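Local coordinates for protein putative cell surface hydrolase (Lactobacillus plantarum, PDB 3LP5) that probably hydrolyses a still unidentified substrate at the cell surface, as a member of the alpha/beta-hydrolase superfamily, at residues V126-L131 and E164-Y169; A5-V10 and H99-G104. One frame throughout, in Å; residues are numbered along the deposited sequence.

Contact 1. Residues V126-L131 and E164-Y169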
ATOM      1  N   VAL A 126     -10.918  -1.437  15.098  1.00 17.43           N
ATOM      2  CA  VAL A 126      -9.897  -0.667  14.393  1.00 16.61           C
ATOM      3  C   VAL A 126     -10.292  -0.522  12.929  1.00 17.30           C
ATOM      4  O   VAL A 126     -10.431  -1.528  12.203  1.00 17.92           O
ATOM      5  CB  VAL A 126      -8.530  -1.357  14.520  1.00 15.49           C
ATOM      6  CG1 VAL A 126      -7.404  -0.449  14.025  1.00 13.01           C
ATOM      7  CG2 VAL A 126      -8.290  -1.730  15.953  1.00 16.60           C
ATOM      8  N   HIS A 127     -10.492   0.705  12.464  1.00 17.46           N
ATOM      9  CA  HIS A 127     -10.938   0.871  11.064  1.00 17.06           C
ATOM     10  C   HIS A 127      -9.897   1.532  10.147  1.00 16.29           C
ATOM     11  O   HIS A 127      -9.142   2.375  10.607  1.00 14.77           O
ATOM     12  CB  HIS A 127     -12.244   1.644  11.026  1.00 19.21           C
ATOM     13  CG  HIS A 127     -13.295   1.052  11.914  1.00 25.45           C
ATOM     14  ND1 HIS A 127     -13.621   1.594  13.143  1.00 30.23           N
ATOM     15  CD2 HIS A 127     -14.032  -0.082  11.796  1.00 28.58           C
ATOM     16  CE1 HIS A 127     -14.544   0.846  13.727  1.00 29.05           C
ATOM     17  NE2 HIS A 127     -14.804  -0.182  12.935  1.00 31.41           N
ATOM     18  N   ILE A 128      -9.880   1.134   8.862  1.00 14.78           N
ATOM     19  CA  ILE A 128      -9.004   1.767   7.882  1.00 15.00           C
ATOM     20  C   ILE A 128      -9.793   2.898   7.243  1.00 15.77           C
ATOM     21  O   ILE A 128     -10.962   2.746   7.002  1.00 15.06           O
ATOM     22  CB  ILE A 128      -8.486   0.765   6.858  1.00 15.64           C
ATOM     23  CG1 ILE A 128      -7.460   1.416   5.909  1.00 13.36           C
ATOM     24  CG2 ILE A 128      -9.649   0.061   6.124  1.00 15.61           C
ATOM     25  CD1 ILE A 128      -6.963   0.488   4.949  1.00 15.91           C
ATOM     26  N   ASP A 129      -9.161   4.040   7.033  1.00 15.18           N
ATOM     27  CA  ASP A 129      -9.831   5.195   6.420  1.00 17.01           C
ATOM     28  C   ASP A 129      -9.486   5.290   4.935  1.00 15.69           C
ATOM     29  O   ASP A 129     -10.364   5.560   4.071  1.00 14.10           O
ATOM     30  CB  ASP A 129      -9.377   6.516   7.086  1.00 18.86           C
ATOM     31  CG  ASP A 129      -9.929   6.705   8.506  1.00 25.81           C
ATOM     32  OD1 ASP A 129     -10.775   5.884   8.959  1.00 33.39           O
ATOM     33  OD2 ASP A 129      -9.530   7.693   9.189  1.00 30.20           O
ATOM     34  N   ARG A 130      -8.200   5.116   4.641  1.00 14.14           N
ATOM     35  CA  ARG A 130      -7.680   5.266   3.278  1.00 15.32           C
ATOM     36  C   ARG A 130      -6.593   4.221   2.979  1.00 13.79           C
ATOM     37  O   ARG A 130      -5.813   3.896   3.864  1.00 13.82           O
ATOM     38  CB  ARG A 130      -7.115   6.661   3.075  1.00 14.68           C
ATOM     39  CG  ARG A 130      -8.213   7.727   3.177  1.00 18.77           C
ATOM     40  CD  ARG A 130      -7.770   9.111   2.620  1.00 18.91           C
ATOM     41  NE  ARG A 130      -6.770   9.643   3.537  1.00 25.25           N
ATOM     42  CZ  ARG A 130      -7.036  10.532   4.491  1.00 22.99           C
ATOM     43  NH1 ARG A 130      -8.267  10.969   4.637  1.00 24.26           N
ATOM     44  NH2 ARG A 130      -6.069  10.963   5.293  1.00 19.70           N
ATOM     45  N   LEU A 131      -6.637   3.670   1.765  1.00 12.52           N
ATOM     46  CA  LEU A 131      -5.631   2.769   1.156  1.00 11.61           C
ATOM     47  C   LEU A 131      -5.064   3.326  -0.157  1.00 11.98           C
ATOM     48  O   LEU A 131      -5.809   3.693  -1.073  1.00 13.46           O
ATOM     49  CB  LEU A 131      -6.252   1.378   0.884  1.00 11.32           C
ATOM     50  CG  LEU A 131      -5.344   0.374   0.128  1.00 13.34           C
ATOM     51  CD1 LEU A 131      -4.045   0.016   0.937  1.00 12.16           C
ATOM     52  CD2 LEU A 131      -6.244  -0.831  -0.241  1.00 11.40           C
ATOM     53  N   GLU A 164     -16.743  -1.149   3.642  1.00 21.68           N
ATOM     54  CA  GLU A 164     -17.496  -0.296   2.741  1.00 22.60           C
ATOM     55  C   GLU A 164     -17.159   1.201   2.889  1.00 22.37           C
ATOM     56  O   GLU A 164     -17.340   1.955   1.957  1.00 23.21           O
ATOM     57  CB  GLU A 164     -19.024  -0.529   2.839  1.00 22.91           C
ATOM     58  CG  GLU A 164     -19.480  -1.981   2.530  1.00 27.92           C
ATOM     59  CD  GLU A 164     -21.015  -2.152   2.427  1.00 34.91           C
ATOM     60  OE1 GLU A 164     -21.747  -1.535   3.232  1.00 36.06           O
ATOM     61  OE2 GLU A 164     -21.501  -2.900   1.541  1.00 36.96           O
ATOM     62  N   SER A 165     -16.694   1.668   4.032  1.00 21.38           N
ATOM     63  CA  SER A 165     -16.450   3.107   4.122  1.00 21.37           C
ATOM     64  C   SER A 165     -15.006   3.530   3.661  1.00 20.68           C
ATOM     65  O   SER A 165     -14.699   4.726   3.668  1.00 20.64           O
ATOM     66  CB  SER A 165     -16.723   3.595   5.544  1.00 22.07           C
ATOM     67  OG  SER A 165     -15.671   3.053   6.343  1.00 26.14           O
ATOM     68  N   LEU A 166     -14.199   2.583   3.175  1.00 18.72           N
ATOM     69  CA  LEU A 166     -12.821   2.835   2.662  1.00 17.55           C
ATOM     70  C   LEU A 166     -12.714   3.650   1.373  1.00 17.46           C
ATOM     71  O   LEU A 166     -13.556   3.544   0.467  1.00 17.91           O
ATOM     72  CB  LEU A 166     -12.081   1.479   2.460  1.00 17.70           C
ATOM     73  CG  LEU A 166     -10.625   1.431   2.009  1.00 15.14           C
ATOM     74  CD1 LEU A 166      -9.652   2.057   2.989  1.00 13.17           C
ATOM     75  CD2 LEU A 166     -10.243  -0.019   1.792  1.00 12.12           C
ATOM     76  N   THR A 167     -11.647   4.442   1.292  1.00 16.31           N
ATOM     77  CA  THR A 167     -11.287   5.213   0.110  1.00 15.50           C
ATOM     78  C   THR A 167      -9.989   4.644  -0.409  1.00 14.63           C
ATOM     79  O   THR A 167      -9.014   4.554   0.354  1.00 13.62           O
ATOM     80  CB  THR A 167     -11.111   6.744   0.451  1.00 15.29           C
ATOM     81  OG1 THR A 167     -12.406   7.311   0.617  1.00 18.46           O
ATOM     82  CG2 THR A 167     -10.556   7.490  -0.693  1.00 17.70           C
ATOM     83  N   VAL A 168      -9.983   4.245  -1.688  1.00 13.24           N
ATOM     84  CA  VAL A 168      -8.857   3.608  -2.296  1.00 12.76           C
ATOM     85  C   VAL A 168      -8.298   4.382  -3.479  1.00 13.62           C
ATOM     86  O   VAL A 168      -9.058   4.749  -4.422  1.00 13.18           O
ATOM     87  CB  VAL A 168      -9.155   2.159  -2.753  1.00 12.69           C
ATOM     88  CG1 VAL A 168      -7.878   1.514  -3.364  1.00 12.25           C
ATOM     89  CG2 VAL A 168      -9.722   1.317  -1.549  1.00 12.02           C
ATOM     90  N   TYR A 169      -6.970   4.612  -3.422  1.00 12.40           N
ATOM     91  CA  TYR A 169      -6.173   5.146  -4.583  1.00 13.46           C
ATOM     92  C   TYR A 169      -5.216   4.094  -5.134  1.00 14.17           C
ATOM     93  O   TYR A 169      -4.448   3.465  -4.365  1.00 15.21           O
ATOM     94  CB  TYR A 169      -5.374   6.372  -4.164  1.00 13.51           C
ATOM     95  CG  TYR A 169      -6.238   7.446  -3.562  1.00 14.14           C
ATOM     96  CD1 TYR A 169      -6.780   8.463  -4.385  1.00 16.01           C
ATOM     97  CD2 TYR A 169      -6.508   7.468  -2.195  1.00 16.13           C
ATOM     98  CE1 TYR A 169      -7.597   9.464  -3.868  1.00 15.80           C
ATOM     99  CE2 TYR A 169      -7.327   8.493  -1.647  1.00 18.94           C
ATOM    100  CZ  TYR A 169      -7.850   9.469  -2.500  1.00 20.66           C
ATOM    101  OH  TYR A 169      -8.663  10.432  -2.018  1.00 24.44           O
TER

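Contact 2. Residues A5-V10 and H99-G104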
ATOM      1  N   ALA A   5      -3.405   8.142  14.598  1.00 17.77           N
ATOM      2  CA  ALA A   5      -3.740   7.343  13.416  1.00 16.06           C
ATOM      3  C   ALA A   5      -2.500   7.119  12.559  1.00 14.50           C
ATOM      4  O   ALA A   5      -2.087   7.986  11.817  1.00 15.16           O
ATOM      5  CB  ALA A   5      -4.887   7.976  12.591  1.00 16.95           C
ATOM      6  N   PRO A   6      -1.905   5.934  12.651  1.00 13.36           N
ATOM      7  CA  PRO A   6      -0.610   5.697  12.036  1.00 12.96           C
ATOM      8  C   PRO A   6      -0.796   5.515  10.523  1.00 13.12           C
ATOM      9  O   PRO A   6      -1.906   5.266  10.094  1.00 12.12           O
ATOM     10  CB  PRO A   6      -0.135   4.433  12.708  1.00 14.01           C
ATOM     11  CG  PRO A   6      -1.422   3.688  13.075  1.00 13.27           C
ATOM     12  CD  PRO A   6      -2.451   4.752  13.339  1.00 13.08           C
ATOM     13  N   VAL A   7       0.242   5.790   9.735  1.00 11.89           N
ATOM     14  CA  VAL A   7       0.217   5.426   8.334  1.00 12.13           C
ATOM     15  C   VAL A   7       1.058   4.115   8.231  1.00 11.95           C
ATOM     16  O   VAL A   7       2.301   4.145   8.415  1.00 13.54           O
ATOM     17  CB  VAL A   7       0.869   6.484   7.481  1.00 11.92           C
ATOM     18  CG1 VAL A   7       0.758   6.117   5.985  1.00 11.17           C
ATOM     19  CG2 VAL A   7       0.258   7.818   7.757  1.00 15.51           C
ATOM     20  N   ILE A   8       0.409   2.982   7.974  1.00 10.90           N
ATOM     21  CA  ILE A   8       1.104   1.673   7.927  1.00 11.68           C
ATOM     22  C   ILE A   8       1.521   1.286   6.497  1.00 12.74           C
ATOM     23  O   ILE A   8       0.694   1.273   5.625  1.00 11.97           O
ATOM     24  CB  ILE A   8       0.244   0.570   8.598  1.00 12.34           C
ATOM     25  CG1 ILE A   8      -0.167   1.063  10.005  1.00 12.10           C
ATOM     26  CG2 ILE A   8       1.041  -0.750   8.685  1.00  9.35           C
ATOM     27  CD1 ILE A   8      -1.255   0.210  10.795  1.00 11.96           C
ATOM     28  N   MET A   9       2.827   1.082   6.258  1.00 12.87           N
ATOM     29  CA  MET A   9       3.364   0.957   4.897  1.00 13.57           C
ATOM     30  C   MET A   9       3.982  -0.418   4.727  1.00 13.78           C
ATOM     31  O   MET A   9       4.758  -0.882   5.590  1.00 12.70           O
ATOM     32  CB  MET A   9       4.429   2.030   4.606  1.00 13.28           C
ATOM     33  CG  MET A   9       3.985   3.555   5.001  1.00 15.55           C
ATOM     34  SD  MET A   9       5.388   4.748   4.884  1.00 19.53           S
ATOM     35  CE  MET A   9       5.878   4.686   6.596  1.00 26.45           C
ATOM     36  N   VAL A  10       3.663  -1.070   3.613  1.00 13.61           N
ATOM     37  CA  VAL A  10       4.084  -2.452   3.357  1.00 12.62           C
ATOM     38  C   VAL A  10       4.685  -2.494   1.983  1.00 13.98           C
ATOM     39  O   VAL A  10       4.030  -2.151   0.978  1.00 14.08           O
ATOM     40  CB  VAL A  10       2.885  -3.464   3.363  1.00 13.54           C
ATOM     41  CG1 VAL A  10       3.387  -4.896   3.037  1.00 10.88           C
ATOM     42  CG2 VAL A  10       2.192  -3.467   4.749  1.00 13.96           C
ATOM     43  N   HIS A  99      -8.126   4.017  14.138  1.00 14.86           N
ATOM     44  CA  HIS A  99      -8.230   4.463  12.745  1.00 16.63           C
ATOM     45  C   HIS A  99      -6.793   4.382  12.199  1.00 15.32           C
ATOM     46  O   HIS A  99      -5.844   4.630  12.976  1.00 15.16           O
ATOM     47  CB  HIS A  99      -8.755   5.934  12.649  1.00 18.12           C
ATOM     48  CG  HIS A  99     -10.251   6.057  12.739  1.00 25.27           C
ATOM     49  ND1 HIS A  99     -10.916   6.306  13.931  1.00 29.70           N
ATOM     50  CD2 HIS A  99     -11.217   5.970  11.785  1.00 29.33           C
ATOM     51  CE1 HIS A  99     -12.222   6.360  13.705  1.00 32.15           C
ATOM     52  NE2 HIS A  99     -12.430   6.166  12.410  1.00 33.45           N
ATOM     53  N   PHE A 100      -6.615   3.996  10.922  1.00 12.92           N
ATOM     54  CA  PHE A 100      -5.278   4.036  10.311  1.00 12.47           C
ATOM     55  C   PHE A 100      -5.379   4.228   8.787  1.00 12.02           C
ATOM     56  O   PHE A 100      -6.472   4.151   8.196  1.00 12.64           O
ATOM     57  CB  PHE A 100      -4.451   2.753  10.649  1.00 12.05           C
ATOM     58  CG  PHE A 100      -4.986   1.503  10.010  1.00 12.50           C
ATOM     59  CD1 PHE A 100      -4.384   0.966   8.918  1.00 12.24           C
ATOM     60  CD2 PHE A 100      -6.131   0.872  10.530  1.00 15.86           C
ATOM     61  CE1 PHE A 100      -4.860  -0.209   8.308  1.00 13.47           C
ATOM     62  CE2 PHE A 100      -6.661  -0.312   9.912  1.00 15.52           C
ATOM     63  CZ  PHE A 100      -6.027  -0.858   8.813  1.00 13.08           C
ATOM     64  N   TYR A 101      -4.257   4.585   8.174  1.00 10.41           N
ATOM     65  CA  TYR A 101      -4.127   4.613   6.733  1.00 13.33           C
ATOM     66  C   TYR A 101      -3.084   3.575   6.285  1.00 12.71           C
ATOM     67  O   TYR A 101      -2.110   3.243   6.997  1.00 11.57           O
ATOM     68  CB  TYR A 101      -3.704   5.997   6.252  1.00 14.72           C
ATOM     69  CG  TYR A 101      -4.389   7.109   7.003  1.00 17.02           C
ATOM     70  CD1 TYR A 101      -5.618   7.554   6.591  1.00 19.45           C
ATOM     71  CD2 TYR A 101      -3.856   7.621   8.190  1.00 21.54           C
ATOM     72  CE1 TYR A 101      -6.273   8.540   7.245  1.00 21.05           C
ATOM     73  CE2 TYR A 101      -4.523   8.628   8.892  1.00 23.15           C
ATOM     74  CZ  TYR A 101      -5.740   9.085   8.399  1.00 25.29           C
ATOM     75  OH  TYR A 101      -6.460  10.092   9.020  1.00 26.07           O
ATOM     76  N   ALA A 102      -3.262   3.105   5.071  1.00 13.16           N
ATOM     77  CA  ALA A 102      -2.390   2.048   4.581  1.00 12.21           C
ATOM     78  C   ALA A 102      -1.770   2.433   3.255  1.00 12.21           C
ATOM     79  O   ALA A 102      -2.457   2.984   2.387  1.00 10.04           O
ATOM     80  CB  ALA A 102      -3.202   0.758   4.456  1.00 10.81           C
ATOM     81  N   LEU A 103      -0.451   2.161   3.112  1.00 11.86           N
ATOM     82  CA  LEU A 103       0.236   2.293   1.858  1.00 12.22           C
ATOM     83  C   LEU A 103       0.811   0.922   1.512  1.00 11.90           C
ATOM     84  O   LEU A 103       1.531   0.328   2.328  1.00 13.01           O
ATOM     85  CB  LEU A 103       1.385   3.304   1.935  1.00 11.69           C
ATOM     86  CG  LEU A 103       2.211   3.495   0.660  1.00 13.60           C
ATOM     87  CD1 LEU A 103       1.487   4.205  -0.442  1.00 13.44           C
ATOM     88  CD2 LEU A 103       3.526   4.274   0.873  1.00 13.55           C
ATOM     89  N   GLY A 104       0.540   0.442   0.302  1.00 11.99           N
ATOM     90  CA  GLY A 104       1.103  -0.833  -0.197  1.00 12.09           C
ATOM     91  C   GLY A 104       1.886  -0.603  -1.476  1.00 14.46           C
ATOM     92  O   GLY A 104       1.339  -0.147  -2.507  1.00 14.55           O
TER

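Contact 1. Residues V126-L131 and E164-Y169
L166 carries the apolar half of this contact through a single methyl. Its first torsion sets CG anti to the backbone N (chi1 -177°), and the second then turns CD1 to the partner strand. There L166 CD1 sits 3.7 Å from I128 CD1, and equally near CG1 and CG2 of that isoleucine, so it meets the whole branched side chain rather than just its end. The same L166 methyl also covers backbone, reaching L131 N at 3.6 Å. On this face L131 follows more loosely, its CD2 4.2 Å from CG1 of V168.

The other face is mixed. R130 and T167 run side by side in the same direction, with R130 CG 4.1 Å from T167 CB. Next along the arginine chain, CD meets the edge of the Y169 ring near the ring plane, 4.3 Å from CE2; beyond it the bend at chi3 turns NE to its hydrogen bond with L231 O. D129 leaves the backbone on this face too: its psi of -45° interrupts the usual alternation, placing D129 and R130 consecutively on one side.

The backbone pairing is parallel and gains regularity along its length. T167 N reaches D129 O at 3.3 Å from 30° outside the carbonyl plane, next to the irregular residue, whereas L131 N to T167 O (2.9 Å) and Y169 N to L131 O (2.8 Å) are nearly straight.

These strands belong to a beta-alpha-beta unit whose helix is 150-157. W112 and L116 of helix 107-118 pack on the L131 face, strand 99-105 flanks 127-134, and strand 201-206 borders 167-172.

Contact 2. Residues A5-V10 and H99-G104
I8 and F100 meet on one face of the central, largely parallel sheet of the alpha/beta-hydrolase fold. The F100 ring is set between the residue's own backbone N and carbonyl carbon (chi1 68°), where its CD1 lies 3.7 Å from I8 CD1. Separately, F100 CB packs 3.9 Å from P6 CD. On the reverse face the Y101 ring is approached obliquely by A5 CB, 3.8 Å from CE2, and by V7 CG2. Farther along that face M9 CG touches L103 CB at 4.0 Å; the end of the methionine, bent at chi3, leads away from 99-104, and the side chain packs on F62.

Four backbone hydrogen bonds fix this register, donated in turn by Y101 N, I8 N, L103 N and V10 N; the shortest, I8 N to Y101 O, is 2.7 Å. The segment axes are twisted by 22° against each other, while the CA spacing of bridged pairs stays even.

A second shell sets these groups: F88 meets the F100 ring, L231 of helix 217-231 lies against V7, Y101 and L103, and strand 62-67 pairs with the other edge of 7-10. Where the pairing begins, buried H99 O has no hydrogen-bond partner in the model; P6 CD approaches it at 3.4 Å, and A5 CA makes a CA-H...O contact at 3.5 Å.

Contacts 1 and 2 are two pairings of one largely parallel sheet, separated by the 99-105/127-134 pairing, their centres about 10 Å apart. Two probable hydrogen bonds make that intervening junction: D129 N lies 2.9 Å from F100 O and R130 O 2.9 Å from A102 N, so the strand order 7-10, 99-105, 127-134, 167-172 is continuous. Contact 2 ends at G104, the first glycine of a GxSxG pattern consistent with a nucleophile elbow; L131 of contact 1 lies near that pattern without touching it. Contact 2 thus contains the strand that leads to the presumed nucleophile, and contact 1 begins at the next strand, 127-134. A bound sodium ion is about 11 Å from the M9 side chain.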